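Local coordinates for fimbriae-associated protein FAP1 (Streptococcus parasanguinis, PDB 2X12), which probably helps Streptococcus parasanguinis adhere and form biofilms, as the adhesin of peptidoglycan-anchored, serine-rich cell-wall fimbriae, at residues L211-I217 with L291-S297. Sequence-based numbering, arbitrary orientation.
Sequences LKTYTGI and LAATTLS
Tyr-214 and Gly-216 bond through their backbones to Thr-295 and Ala-293, joining neighbouring strands of an antiparallel sheet that packs against a second one, consistent with a sandwich-like arrangement. The axes of 212-217 and 291-295 approach to 4.7 Å, with N-to-C directions 162° apart. Two hydrogen-bonded pairs define the register. Tyr-214 N donates to Thr-295 O at 3.1 Å, nearly straight (172° at the hydrogen). The return bond, Thr-295 N to Tyr-214 O, is 3.0 Å. Gly-216 N reaches Ala-293 O at 2.9 Å, and Gly-216 O accepts from Ala-293 N. CA-H...O contacts interleave, for example Thr-294 CA to Tyr-214 O at 3.4 Å.

Ile-217 holds CG1 anti to its backbone N (chi1 -174°), which carries CD1 onto the Leu-291 carbonyl group and to 4.4 Å from Ala-292 CB. Ile-270 of strand 268-276 touches both on the face bearing Thr-215, Ile-217, Ala-292 and Thr-294. At the far end, Leu-211 CD1 meets Leu-296 CB at 3.9 Å.

The threonine hydroxyls find partners beyond the two segments: Thr-294 OG1 bonds Tyr-197 OH, Thr-213 OG1 Gly-264 O, and Thr-295 OG1 Asp-298 O. On the side of the sheet carrying Tyr-214 and Thr-295, Ser-297 O lies at the tyrosine ring's edge, in its plane, 3.6 Å from Tyr-214 CE1.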
# COMPACT_ATOMS: atom_id res chain seq x y z
N LEU A 211 0.07 10.58 21.21
CA LEU A 211 1.25 10.40 20.39
C LEU A 211 1.19 11.17 19.12
O LEU A 211 0.12 11.53 18.66
CB LEU A 211 1.42 8.94 20.05
CG LEU A 211 1.80 8.05 21.21
CD1 LEU A 211 1.94 6.61 20.68
CD2 LEU A 211 3.08 8.58 21.86
N LYS A 212 2.35 11.38 18.52
CA LYS A 212 2.45 12.13 17.30
C LYS A 212 2.86 11.17 16.22
O LYS A 212 4.04 10.95 15.99
CB LYS A 212 3.41 13.28 17.47
CG LYS A 212 2.66 14.54 17.93
CD LYS A 212 3.54 15.66 18.67
CE LYS A 212 2.65 16.95 19.06
NZ LYS A 212 2.69 17.38 20.53
N THR A 213 1.86 10.61 15.57
CA THR A 213 2.07 9.53 14.65
C THR A 213 2.42 9.96 13.24
O THR A 213 2.02 11.04 12.78
CB THR A 213 0.84 8.62 14.58
OG1 THR A 213 -0.24 9.31 13.95
CG2 THR A 213 0.42 8.24 15.99
N TYR A 214 3.16 9.09 12.57
CA TYR A 214 3.49 9.24 11.18
C TYR A 214 2.84 8.13 10.36
O TYR A 214 2.80 6.98 10.80
CB TYR A 214 4.98 9.15 10.98
CG TYR A 214 5.71 10.40 11.29
CD1 TYR A 214 6.36 10.54 12.47
CD2 TYR A 214 5.77 11.44 10.39
CE1 TYR A 214 7.05 11.69 12.79
CE2 TYR A 214 6.48 12.62 10.69
CZ TYR A 214 7.12 12.71 11.92
OH TYR A 214 7.83 13.78 12.36
N THR A 215 2.41 8.45 9.15
CA THR A 215 1.93 7.42 8.26
C THR A 215 2.86 7.30 7.07
O THR A 215 3.53 8.26 6.69
CB THR A 215 0.51 7.75 7.87
OG1 THR A 215 -0.29 7.81 9.09
CG2 THR A 215 -0.04 6.73 6.88
N GLY A 216 2.95 6.11 6.49
CA GLY A 216 3.82 5.93 5.36
C GLY A 216 3.25 4.91 4.41
O GLY A 216 2.48 4.04 4.84
N ILE A 217 3.67 4.99 3.13
CA ILE A 217 3.26 4.06 2.09
C ILE A 217 4.50 3.58 1.41
O ILE A 217 5.29 4.37 0.95
CB ILE A 217 2.35 4.76 1.10
CG1 ILE A 217 1.77 3.80 0.07
CG2 ILE A 217 3.09 5.90 0.47
CD1 ILE A 217 0.92 2.72 0.66
N LEU A 291 2.18 -0.91 0.63
CA LEU A 291 1.96 -1.24 2.02
C LEU A 291 1.93 -0.02 2.90
O LEU A 291 2.92 0.73 3.04
CB LEU A 291 3.05 -2.18 2.50
CG LEU A 291 3.02 -3.60 1.97
CD1 LEU A 291 4.23 -4.42 2.47
CD2 LEU A 291 1.70 -4.24 2.37
N ALA A 292 0.78 0.17 3.52
CA ALA A 292 0.57 1.31 4.40
C ALA A 292 1.15 0.95 5.76
O ALA A 292 0.97 -0.19 6.20
CB ALA A 292 -0.94 1.63 4.52
N ALA A 293 1.86 1.88 6.42
CA ALA A 293 2.28 1.61 7.80
C ALA A 293 2.05 2.81 8.65
O ALA A 293 2.00 3.89 8.12
CB ALA A 293 3.69 1.23 7.87
N THR A 294 1.90 2.60 9.95
CA THR A 294 1.99 3.66 10.92
C THR A 294 3.23 3.49 11.78
O THR A 294 3.62 2.35 12.07
CB THR A 294 0.79 3.61 11.84
OG1 THR A 294 -0.41 4.03 11.14
CG2 THR A 294 1.03 4.48 12.99
N THR A 295 3.88 4.59 12.18
CA THR A 295 4.83 4.55 13.29
C THR A 295 4.42 5.49 14.40
O THR A 295 3.97 6.55 14.14
CB THR A 295 6.27 4.92 12.94
OG1 THR A 295 6.29 6.22 12.40
CG2 THR A 295 6.85 3.99 11.98
N LEU A 296 4.65 5.10 15.65
CA LEU A 296 4.22 5.84 16.80
C LEU A 296 5.04 7.07 17.05
O LEU A 296 4.54 7.98 17.67
CB LEU A 296 4.26 4.95 18.01
CG LEU A 296 3.34 3.74 17.77
CD1 LEU A 296 3.18 2.82 18.98
CD2 LEU A 296 1.97 4.19 17.34
N SER A 297 6.30 7.14 16.60
CA SER A 297 7.02 8.39 16.85
C SER A 297 8.05 8.76 15.83
O SER A 297 8.27 9.94 15.64
CB SER A 297 7.71 8.37 18.20
OG SER A 297 9.07 8.04 18.03